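Local structure of ribokinase (Cryptococcus neoformans var. grubii serotype A, 6CW5) at residues S20-D24 and D75-V79; E99-V105 and I116-A122; S190-E196 and V241-L247; I228-H232 and Y255-V261. The protein probably catalyses the ATP- and magnesium-dependent phosphorylation of D-ribose at O-5, giving D-ribose 5-phosphate for nucleotide and amino acid synthesis or the pentose phosphate pathway. One frame throughout, in Å; residues are numbered along the deposited sequence.

Interaction 1. Residues S20-D24 and D75-V79; sequences SVNID and DGIWV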
# COMPACT_ATOMS: atom_id res chain seq x y z
N SER A 20 -12.38 -5.94 3.29
CA SER A 20 -13.27 -4.91 3.81
C SER A 20 -14.34 -5.49 4.72
O SER A 20 -14.73 -6.66 4.60
CB SER A 20 -13.95 -4.22 2.63
OG SER A 20 -14.62 -5.19 1.84
N VAL A 21 -14.89 -4.61 5.57
CA VAL A 21 -16.10 -4.84 6.34
C VAL A 21 -17.02 -3.66 6.06
O VAL A 21 -16.61 -2.51 6.20
CB VAL A 21 -15.82 -4.94 7.84
CG1 VAL A 21 -17.11 -5.17 8.64
CG2 VAL A 21 -14.80 -6.06 8.08
N ASN A 22 -18.26 -3.95 5.66
CA ASN A 22 -19.25 -2.92 5.37
C ASN A 22 -20.49 -3.14 6.21
O ASN A 22 -20.89 -4.28 6.49
CB ASN A 22 -19.70 -2.92 3.91
CG ASN A 22 -18.61 -2.49 2.95
OD1 ASN A 22 -17.72 -1.72 3.30
ND2 ASN A 22 -18.70 -2.95 1.74
N ILE A 23 -21.11 -2.04 6.59
CA ILE A 23 -22.51 -2.07 7.00
C ILE A 23 -23.31 -1.81 5.72
O ILE A 23 -23.19 -0.73 5.14
CB ILE A 23 -22.81 -1.04 8.09
CG1 ILE A 23 -21.99 -1.40 9.33
CG2 ILE A 23 -24.32 -1.01 8.40
CD1 ILE A 23 -22.08 -0.36 10.46
N ASP A 24 -24.08 -2.80 5.28
CA ASP A 24 -24.88 -2.70 4.07
C ASP A 24 -26.21 -2.07 4.42
O ASP A 24 -26.89 -2.54 5.33
CB ASP A 24 -25.13 -4.08 3.45
CG ASP A 24 -23.88 -4.69 2.81
OD1 ASP A 24 -22.82 -4.02 2.77
OD2 ASP A 24 -23.99 -5.84 2.34
N ASP A 75 -18.90 1.66 15.47
CA ASP A 75 -20.26 1.34 15.09
C ASP A 75 -20.38 -0.01 14.41
O ASP A 75 -21.50 -0.47 14.16
CB ASP A 75 -20.85 2.44 14.20
CG ASP A 75 -20.08 2.64 12.89
OD1 ASP A 75 -18.97 2.08 12.68
OD2 ASP A 75 -20.63 3.37 12.04
N GLY A 76 -19.26 -0.67 14.11
CA GLY A 76 -19.26 -1.96 13.46
C GLY A 76 -18.94 -3.11 14.38
O GLY A 76 -18.81 -4.25 13.89
N ILE A 77 -18.82 -2.89 15.68
CA ILE A 77 -18.44 -3.98 16.58
C ILE A 77 -19.43 -5.13 16.48
O ILE A 77 -19.03 -6.30 16.58
CB ILE A 77 -18.29 -3.43 18.01
CG1 ILE A 77 -17.00 -2.61 18.11
CG2 ILE A 77 -18.27 -4.56 19.03
CD1 ILE A 77 -16.98 -1.67 19.33
N TRP A 78 -20.71 -4.85 16.23
CA TRP A 78 -21.69 -5.93 16.10
C TRP A 78 -21.38 -6.83 14.91
O TRP A 78 -21.71 -8.03 14.94
CB TRP A 78 -23.11 -5.34 16.01
CG TRP A 78 -23.36 -4.51 14.78
CD1 TRP A 78 -23.10 -3.18 14.62
CD2 TRP A 78 -23.93 -4.95 13.54
NE1 TRP A 78 -23.47 -2.77 13.36
CE2 TRP A 78 -23.99 -3.84 12.68
CE3 TRP A 78 -24.41 -6.19 13.08
CZ2 TRP A 78 -24.50 -3.92 11.37
CZ3 TRP A 78 -24.92 -6.26 11.78
CH2 TRP A 78 -24.96 -5.14 10.96
N VAL A 79 -20.74 -6.30 13.87
CA VAL A 79 -20.30 -7.15 12.76
C VAL A 79 -19.09 -7.98 13.18
O VAL A 79 -18.99 -9.16 12.85
CB VAL A 79 -19.98 -6.29 11.52
CG1 VAL A 79 -19.59 -7.19 10.33
CG2 VAL A 79 -21.18 -5.38 11.18
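Ile23, on the first residues of strand 22-29, faces the start of helix 77-85, with its CA 7.2 Å from the CA of Gly76, the helix N-cap residue, and no hydrogen bond joins the two backbones. In this ribokinase of the PfkB fold the contact lies where the chain leaves the large central sheet for the small four-stranded sheet that forms the lid. It is apolar and mostly buried. Val21 and Val79 meet tip to tip, CG1 to CG1 at 3.6 Å; both CG1 methyls stand anti to their own backbone N (chi1 179° and -177°), which aims them at each other. Val21 also packs on Leu68 and Ile72 of strand 66-73. Ile23 runs obliquely across the benzo side of Trp78, with its CG1 4.1 Å from Trp78 CZ2 and its CG2 also near that atom. The end of the Ile23 side chain carries on along the ring, where CD1 lies 4.0 Å from Trp78 NE1. Within the helix segment, Val79 CG2 sits 3.4 Å above the indole plane and over its centre, a CH-pi arrangement that backs the ring. Asp75 OD1 is held from elsewhere, by a hydrogen bond with Thr101 OG1. The CB of Asn22 points away from the helix; Asn22 and Asp24, predicted to bind substrate along with Ile23, hold a glycerol through Asn22 ND2 and Asp24 OD2, which probably marks the sugar pocket. At the helix start, Ile23 CD1 rests 3.7 Å from the backbone O of Asp75.

Interaction 2. Residues E99-V105 and I116-A122; sequences EVTGRAV and IVLHAGA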
# COMPACT_ATOMS: atom_id res chain seq x y z
N GLU A 99 -13.54 6.93 13.65
CA GLU A 99 -13.77 6.51 12.27
C GLU A 99 -15.06 5.71 12.23
O GLU A 99 -15.49 5.16 13.24
CB GLU A 99 -12.62 5.66 11.72
CG GLU A 99 -12.74 5.32 10.24
CD GLU A 99 -13.00 6.53 9.36
OE1 GLU A 99 -12.02 7.10 8.83
OE2 GLU A 99 -14.17 6.92 9.18
N VAL A 100 -15.71 5.68 11.07
CA VAL A 100 -16.91 4.87 10.92
C VAL A 100 -16.58 3.64 10.10
O VAL A 100 -15.68 3.64 9.25
CB VAL A 100 -18.09 5.65 10.29
CG1 VAL A 100 -18.56 6.76 11.23
CG2 VAL A 100 -17.73 6.18 8.91
N THR A 101 -17.30 2.56 10.39
CA THR A 101 -17.24 1.38 9.54
C THR A 101 -17.62 1.75 8.11
O THR A 101 -18.50 2.59 7.88
CB THR A 101 -18.18 0.32 10.12
OG1 THR A 101 -17.79 0.05 11.48
CG2 THR A 101 -18.09 -0.99 9.34
N GLY A 102 -16.95 1.13 7.13
CA GLY A 102 -17.32 1.35 5.75
C GLY A 102 -18.77 0.96 5.50
O GLY A 102 -19.37 0.15 6.23
N ARG A 103 -19.34 1.58 4.48
CA ARG A 103 -20.76 1.43 4.19
C ARG A 103 -20.96 1.08 2.73
O ARG A 103 -20.22 1.55 1.86
CB ARG A 103 -21.52 2.72 4.54
CG ARG A 103 -21.43 3.07 6.02
CD ARG A 103 -21.86 4.47 6.25
NE ARG A 103 -23.25 4.63 5.82
CZ ARG A 103 -23.84 5.80 5.70
NH1 ARG A 103 -23.17 6.91 5.99
NH2 ARG A 103 -25.10 5.86 5.30
N ALA A 104 -21.95 0.22 2.46
CA ALA A 104 -22.44 0.04 1.10
C ALA A 104 -23.86 0.54 1.06
O ALA A 104 -24.72 0.03 1.78
CB ALA A 104 -22.39 -1.42 0.64
N VAL A 105 -24.12 1.55 0.24
CA VAL A 105 -25.48 2.06 0.09
C VAL A 105 -26.05 1.34 -1.12
O VAL A 105 -25.62 1.60 -2.25
CB VAL A 105 -25.51 3.58 -0.07
CG1 VAL A 105 -26.92 4.07 -0.36
CG2 VAL A 105 -24.98 4.24 1.18
N ILE A 116 -24.73 -0.17 -6.19
CA ILE A 116 -24.04 -0.02 -4.92
C ILE A 116 -23.14 1.20 -4.95
O ILE A 116 -22.37 1.39 -5.91
CB ILE A 116 -23.24 -1.29 -4.57
CG1 ILE A 116 -24.23 -2.49 -4.49
CG2 ILE A 116 -22.50 -1.12 -3.25
CD1 ILE A 116 -23.55 -3.84 -4.15
N VAL A 117 -23.22 2.02 -3.92
CA VAL A 117 -22.29 3.11 -3.67
C VAL A 117 -21.51 2.75 -2.41
O VAL A 117 -22.11 2.55 -1.36
CB VAL A 117 -23.00 4.44 -3.49
CG1 VAL A 117 -22.00 5.49 -2.99
CG2 VAL A 117 -23.66 4.87 -4.85
N LEU A 118 -20.19 2.69 -2.52
CA LEU A 118 -19.35 2.37 -1.37
C LEU A 118 -18.86 3.65 -0.70
O LEU A 118 -18.56 4.64 -1.37
CB LEU A 118 -18.15 1.53 -1.82
CG LEU A 118 -18.44 0.16 -2.40
CD1 LEU A 118 -17.11 -0.47 -2.85
CD2 LEU A 118 -19.16 -0.69 -1.36
N HIS A 119 -18.79 3.63 0.62
CA HIS A 119 -18.06 4.65 1.36
C HIS A 119 -17.01 3.92 2.16
O HIS A 119 -17.35 3.08 2.99
CB HIS A 119 -19.02 5.43 2.29
CG HIS A 119 -18.32 6.26 3.31
ND1 HIS A 119 -17.62 7.40 2.99
CD2 HIS A 119 -18.18 6.10 4.65
CE1 HIS A 119 -17.09 7.92 4.09
NE2 HIS A 119 -17.42 7.15 5.11
N ALA A 120 -15.73 4.19 1.86
CA ALA A 120 -14.65 3.36 2.40
C ALA A 120 -14.61 3.38 3.92
O ALA A 120 -14.46 2.33 4.56
CB ALA A 120 -13.31 3.84 1.86
N GLY A 121 -14.67 4.57 4.52
CA GLY A 121 -14.58 4.66 5.98
C GLY A 121 -13.33 3.95 6.49
O GLY A 121 -12.24 4.08 5.93
N ALA A 122 -13.51 3.14 7.54
CA ALA A 122 -12.38 2.44 8.16
C ALA A 122 -11.72 1.44 7.23
O ALA A 122 -10.58 1.03 7.49
CB ALA A 122 -12.85 1.73 9.44
O HOH W 1 -15.35 8.07 7.16
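His119 and Val100 cross at about a right angle, with Val100 CG2 in the plane of the imidazole at its edge, 3.9 Å from His119 NE2. On the same ring, Gly121 N lies over one face, towards the rim. A water joins the ring to Glu99, donating to Glu99 OE2 at 2.6 Å and pairing with His119 NE2; the anti lone pair of that carboxylate oxygen also takes Val100 N. Glu99 CG, anti to its own N (chi1 -174°), comes 3.7 Å from Ala122 CB, and a bend at chi2 (51°) turns the carboxylate back to these two partners. Further along, Ala104 CB touches Leu118 CD2 and Ile116 CG2, while Arg103, Val105, Val117 and His119 occupy the other face of the hairpin. Arg103 and His119 form an antiparallel hydrogen-bonded pair, as do Val105 and Val117; the bond from His119 N to Arg103 O measures 2.8 Å. Past the strand, Ala122 N donates to Val100 O. This hairpin is the outer half of the lid sheet: strand 102-109 runs parallel to strand 22-29, where Arg103 forms a salt bridge with Glu25, and just past edge strand 115-119 Ala120 packs on Ser128 of the second subunit.

Interaction 3. Residues S190-E196 and V241-L247; sequences SWLIVNE and VGIICTL
Trp191 to Asn195 and Gly242 to Thr246 pair as neighbouring parallel strands in the central sheet of the Rossmann-like ribokinase fold, a beta-alpha-beta crossover whose link holds helices 196-205 and 220-233. Backbone hydrogen bonds alternate between the strands: Leu192 N to Gly242 O, Ile244 N to Leu192 O, and Val194 N to Ile244 O. Thr246 N continues the series to Val194 O at 2.8 Å. Apolar packing falls on two faces. On one, the six-membered ring of Trp191 lies obliquely against Gly242, with CE3 3.4 Å from Gly242 C, and CZ3 reaches Ile244 CD1 at 3.8 Å; helix 279-292 covers this face, Phe287 meeting the Trp191 ring edge-to-face. On the other, Leu192 CB meets Val241 CG1 from the loop before the strand, and Val194 CG2 lies 4.3 Å from Cys245 CB. Polar side chains gather at the C-terminal ends, where Asn195 and Thr246 bind ADP in a structure of this protein, though none is bound to this chain. Asn195 is the N-cap of helix 196-205: with CG between its backbone N and carbonyl carbon (chi1 59°), OD1 turns to accept from Glu198 N. Beside it, Thr246 OG1 lies 3.4 Å from Asn195 CB.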
# COMPACT_ATOMS: atom_id res chain seq x y z
N SER A 190 -2.67 -17.02 -7.57
CA SER A 190 -3.01 -18.40 -7.93
C SER A 190 -4.34 -18.49 -8.65
O SER A 190 -4.47 -19.28 -9.60
CB SER A 190 -3.06 -19.30 -6.69
OG SER A 190 -1.92 -19.10 -5.85
N TRP A 191 -5.35 -17.75 -8.18
CA TRP A 191 -6.71 -17.85 -8.72
C TRP A 191 -7.33 -16.48 -8.88
O TRP A 191 -7.31 -15.67 -7.95
CB TRP A 191 -7.62 -18.68 -7.82
CG TRP A 191 -7.33 -20.15 -7.87
CD1 TRP A 191 -6.60 -20.88 -6.99
CD2 TRP A 191 -7.80 -21.05 -8.87
NE1 TRP A 191 -6.59 -22.21 -7.39
CE2 TRP A 191 -7.32 -22.33 -8.54
CE3 TRP A 191 -8.59 -20.89 -10.02
CZ2 TRP A 191 -7.60 -23.46 -9.31
CZ3 TRP A 191 -8.88 -22.01 -10.78
CH2 TRP A 191 -8.38 -23.28 -10.43
N LEU A 192 -7.92 -16.23 -10.04
CA LEU A 192 -8.76 -15.06 -10.27
C LEU A 192 -10.21 -15.51 -10.29
O LEU A 192 -10.55 -16.44 -11.03
CB LEU A 192 -8.40 -14.39 -11.60
CG LEU A 192 -9.36 -13.31 -12.15
CD1 LEU A 192 -9.22 -12.02 -11.30
CD2 LEU A 192 -9.05 -13.02 -13.62
N ILE A 193 -11.07 -14.84 -9.52
CA ILE A 193 -12.51 -15.10 -9.53
C ILE A 193 -13.21 -13.86 -10.07
O ILE A 193 -13.12 -12.78 -9.46
CB ILE A 193 -13.06 -15.46 -8.14
CG1 ILE A 193 -12.32 -16.64 -7.55
CG2 ILE A 193 -14.55 -15.83 -8.26
CD1 ILE A 193 -12.93 -17.09 -6.21
N VAL A 194 -13.92 -14.02 -11.18
CA VAL A 194 -14.66 -12.94 -11.83
C VAL A 194 -16.02 -13.45 -12.26
O VAL A 194 -16.23 -14.65 -12.40
CB VAL A 194 -13.92 -12.39 -13.08
CG1 VAL A 194 -12.70 -11.57 -12.64
CG2 VAL A 194 -13.50 -13.55 -14.04
N ASN A 195 -16.96 -12.51 -12.52
CA ASN A 195 -18.15 -12.82 -13.31
C ASN A 195 -17.87 -12.40 -14.75
O ASN A 195 -16.81 -11.86 -15.06
CB ASN A 195 -19.40 -12.14 -12.72
CG ASN A 195 -19.27 -10.61 -12.65
OD1 ASN A 195 -18.73 -9.99 -13.56
ND2 ASN A 195 -19.76 -10.01 -11.56
N GLU A 196 -18.83 -12.66 -15.67
CA GLU A 196 -18.50 -12.44 -17.08
C GLU A 196 -18.23 -10.97 -17.38
O GLU A 196 -17.42 -10.66 -18.27
CB GLU A 196 -19.60 -12.97 -18.00
CG GLU A 196 -20.89 -12.19 -17.93
CD GLU A 196 -21.81 -12.58 -16.78
OE1 GLU A 196 -21.37 -13.26 -15.83
OE2 GLU A 196 -23.00 -12.19 -16.84
N VAL A 241 -1.99 -18.15 -13.68
CA VAL A 241 -3.22 -17.82 -12.96
C VAL A 241 -4.35 -18.75 -13.41
O VAL A 241 -4.66 -18.82 -14.60
CB VAL A 241 -3.62 -16.35 -13.18
CG1 VAL A 241 -4.85 -15.99 -12.31
CG2 VAL A 241 -2.45 -15.40 -12.87
N GLY A 242 -4.97 -19.47 -12.45
CA GLY A 242 -6.22 -20.15 -12.74
C GLY A 242 -7.38 -19.17 -12.72
O GLY A 242 -7.33 -18.13 -12.05
N ILE A 243 -8.43 -19.47 -13.47
CA ILE A 243 -9.56 -18.54 -13.60
C ILE A 243 -10.87 -19.28 -13.32
O ILE A 243 -11.13 -20.35 -13.88
CB ILE A 243 -9.62 -17.89 -15.00
CG1 ILE A 243 -8.37 -17.04 -15.24
CG2 ILE A 243 -10.90 -17.04 -15.14
CD1 ILE A 243 -7.99 -16.83 -16.72
N ILE A 244 -11.69 -18.69 -12.44
CA ILE A 244 -13.08 -19.09 -12.24
C ILE A 244 -13.92 -17.94 -12.76
O ILE A 244 -13.75 -16.80 -12.30
CB ILE A 244 -13.41 -19.33 -10.76
CG1 ILE A 244 -12.52 -20.40 -10.12
CG2 ILE A 244 -14.89 -19.71 -10.61
CD1 ILE A 244 -12.63 -21.75 -10.73
N CYS A 245 -14.79 -18.19 -13.73
CA CYS A 245 -15.70 -17.16 -14.23
C CYS A 245 -17.13 -17.58 -13.92
O CYS A 245 -17.63 -18.56 -14.50
CB CYS A 245 -15.50 -16.91 -15.73
SG CYS A 245 -16.55 -15.54 -16.31
N THR A 246 -17.79 -16.87 -13.01
CA THR A 246 -19.18 -17.17 -12.73
C THR A 246 -20.04 -16.57 -13.83
O THR A 246 -19.75 -15.48 -14.35
CB THR A 246 -19.59 -16.62 -11.35
OG1 THR A 246 -19.44 -15.20 -11.33
CG2 THR A 246 -18.68 -17.20 -10.28
N LEU A 247 -21.07 -17.31 -14.25
CA LEU A 247 -22.00 -16.84 -15.27
C LEU A 247 -23.42 -16.77 -14.71
O LEU A 247 -24.38 -17.05 -15.42
CB LEU A 247 -21.96 -17.74 -16.51
CG LEU A 247 -20.61 -18.13 -17.13
CD1 LEU A 247 -20.77 -19.20 -18.23
CD2 LEU A 247 -19.86 -16.90 -17.67

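Interaction 4. Residues I228-H232 and Y255-V261; sequences ILELH and YEPGKEV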
# COMPACT_ATOMS: atom_id res chain seq x y z
N ILE A 228 -11.60 -16.62 -21.47
CA ILE A 228 -10.65 -17.15 -20.49
C ILE A 228 -9.36 -17.58 -21.19
O ILE A 228 -8.25 -17.27 -20.74
CB ILE A 228 -11.27 -18.33 -19.72
CG1 ILE A 228 -12.32 -17.83 -18.72
CG2 ILE A 228 -10.18 -19.12 -18.99
CD1 ILE A 228 -13.15 -19.01 -18.12
N LEU A 229 -9.50 -18.32 -22.29
CA LEU A 229 -8.31 -18.81 -22.99
C LEU A 229 -7.50 -17.64 -23.55
O LEU A 229 -6.26 -17.68 -23.57
CB LEU A 229 -8.70 -19.78 -24.10
CG LEU A 229 -9.34 -21.10 -23.65
CD1 LEU A 229 -9.86 -21.90 -24.82
CD2 LEU A 229 -8.32 -21.92 -22.83
N GLU A 230 -8.18 -16.60 -24.03
CA GLU A 230 -7.51 -15.41 -24.53
C GLU A 230 -6.77 -14.68 -23.41
O GLU A 230 -5.61 -14.25 -23.57
CB GLU A 230 -8.52 -14.47 -25.18
CG GLU A 230 -7.82 -13.24 -25.72
CD GLU A 230 -8.67 -12.36 -26.62
OE1 GLU A 230 -9.79 -12.77 -27.02
OE2 GLU A 230 -8.18 -11.25 -26.93
N LEU A 231 -7.44 -14.53 -22.28
CA LEU A 231 -6.83 -13.87 -21.13
C LEU A 231 -5.57 -14.62 -20.72
O LEU A 231 -4.53 -14.00 -20.48
CB LEU A 231 -7.84 -13.80 -19.98
CG LEU A 231 -7.39 -13.10 -18.70
CD1 LEU A 231 -6.93 -11.68 -19.02
CD2 LEU A 231 -8.52 -13.07 -17.64
N HIS A 232 -5.63 -15.95 -20.71
CA HIS A 232 -4.48 -16.75 -20.32
C HIS A 232 -3.24 -16.39 -21.13
O HIS A 232 -2.14 -16.33 -20.58
CB HIS A 232 -4.80 -18.25 -20.50
CG HIS A 232 -3.61 -19.15 -20.32
ND1 HIS A 232 -3.03 -19.35 -19.08
CD2 HIS A 232 -2.92 -19.92 -21.19
CE1 HIS A 232 -2.03 -20.21 -19.21
NE2 HIS A 232 -1.93 -20.55 -20.48
N TYR A 255 -10.87 -22.86 -15.04
CA TYR A 255 -9.70 -23.04 -15.90
C TYR A 255 -8.45 -23.11 -15.04
O TYR A 255 -8.15 -22.17 -14.31
CB TYR A 255 -9.57 -21.90 -16.92
CG TYR A 255 -8.26 -21.91 -17.67
CD1 TYR A 255 -8.06 -22.78 -18.73
CD2 TYR A 255 -7.22 -21.07 -17.30
CE1 TYR A 255 -6.86 -22.80 -19.42
CE2 TYR A 255 -6.01 -21.09 -17.98
CZ TYR A 255 -5.84 -21.96 -19.04
OH TYR A 255 -4.65 -22.00 -19.73
N GLU A 256 -7.72 -24.22 -15.15
CA GLU A 256 -6.34 -24.27 -14.65
C GLU A 256 -5.37 -24.11 -15.80
O GLU A 256 -5.62 -24.62 -16.90
CB GLU A 256 -6.05 -25.60 -13.93
CG GLU A 256 -6.98 -25.87 -12.78
CD GLU A 256 -6.66 -27.17 -12.11
OE1 GLU A 256 -7.24 -28.20 -12.50
OE2 GLU A 256 -5.79 -27.16 -11.21
N PRO A 257 -4.27 -23.39 -15.55
CA PRO A 257 -3.30 -23.13 -16.62
C PRO A 257 -2.99 -24.36 -17.46
O PRO A 257 -2.62 -25.41 -16.92
CB PRO A 257 -2.07 -22.64 -15.85
CG PRO A 257 -2.64 -21.98 -14.65
CD PRO A 257 -3.86 -22.81 -14.27
N GLY A 258 -3.18 -24.24 -18.76
CA GLY A 258 -2.86 -25.28 -19.70
C GLY A 258 -3.90 -26.37 -19.83
O GLY A 258 -3.71 -27.28 -20.65
N LYS A 259 -4.99 -26.32 -19.07
CA LYS A 259 -5.96 -27.40 -19.09
C LYS A 259 -7.20 -26.98 -19.89
O LYS A 259 -7.26 -25.88 -20.45
CB LYS A 259 -6.33 -27.83 -17.67
CG LYS A 259 -5.13 -28.33 -16.88
CD LYS A 259 -5.56 -28.84 -15.50
CE LYS A 259 -4.39 -29.36 -14.65
NZ LYS A 259 -4.87 -30.00 -13.37
N GLU A 260 -8.18 -27.88 -19.95
CA GLU A 260 -9.48 -27.56 -20.56
C GLU A 260 -10.29 -26.64 -19.67
O GLU A 260 -10.32 -26.81 -18.45
CB GLU A 260 -10.31 -28.81 -20.77
CG GLU A 260 -9.77 -29.74 -21.83
CD GLU A 260 -10.03 -29.23 -23.22
OE1 GLU A 260 -10.91 -28.33 -23.43
OE2 GLU A 260 -9.33 -29.73 -24.11
N VAL A 261 -11.00 -25.70 -20.30
CA VAL A 261 -11.99 -24.92 -19.55
C VAL A 261 -13.14 -25.85 -19.20
O VAL A 261 -13.74 -26.46 -20.09
CB VAL A 261 -12.50 -23.72 -20.37
CG1 VAL A 261 -13.68 -23.00 -19.60
CG2 VAL A 261 -11.35 -22.75 -20.71
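Tyr255 and His232 form the aromatic half of a helix-to-loop contact, in which one side of helix 220-233 lies against the turn between strands 252-255 and 262-264. The rings are edge-to-face, with the edge of Tyr255 directed at the face of His232, planes at 65° and centroids 5.1 Å apart. The phenol leads: Tyr255 OH stands 2.9 Å above the imidazole plane, over its centre. Both side chains extend with CG anti to the backbone N, which carries the two rings to each other. The hydroxyl oxygen is held by its own segment: Gly258 N donates to Tyr255 OH at 2.8 Å along a nearly straight line of 167°, fixing the end of the ring to the turn. That turn, Glu256 to Lys259, is a type II beta turn closing a hairpin at the edge of the central sheet of the PfkB fold; Lys259 NZ and Glu256 OE1 bridge over it as a salt bridge. Aliphatic contacts fill the rest. Ile228 CG2 lies 3.5 Å from Tyr255 CB, the two side chains passing each other in opposite directions. Leu229 crosses Tyr255 at about a right angle, with CD2 3.8 Å from Tyr255 CE1, and the same methyl touches Val261 CG2. Ile228, buried like Tyr255, packs on Ile243 and Cys245 of strand 242-246, on Leu253 and on Leu199, and so reaches both the sheet and helix 196-205. At the turn, His232 CE1 approaches Pro257 CB at 4.1 Å.

Along the chain, interactions 1 and 2 come in series and precede interactions 3 and 4, whose segments alternate. Interactions 1 and 2, with centres 9 Å apart, share the lid sheet, where strands 22-29 and 102-109 are neighbours; Ile23 N probably bonds to Gly102 O. Interactions 3 and 4, centres 10 Å apart, meet at the far side of the central sheet, where Ile243 O and Tyr255 N probably bond and helix 220-233 leads into strand 242-246. The pairs lie on opposite sides of the chain's centre, interactions 1 and 3 about 27 Å between centres. Interaction 1 carries predicted sugar-site residues and interaction 2 borders them; interaction 3 carries nucleotide-binding residues, and interaction 4 packs helix 220-233 on the hairpin beside strand 242-246.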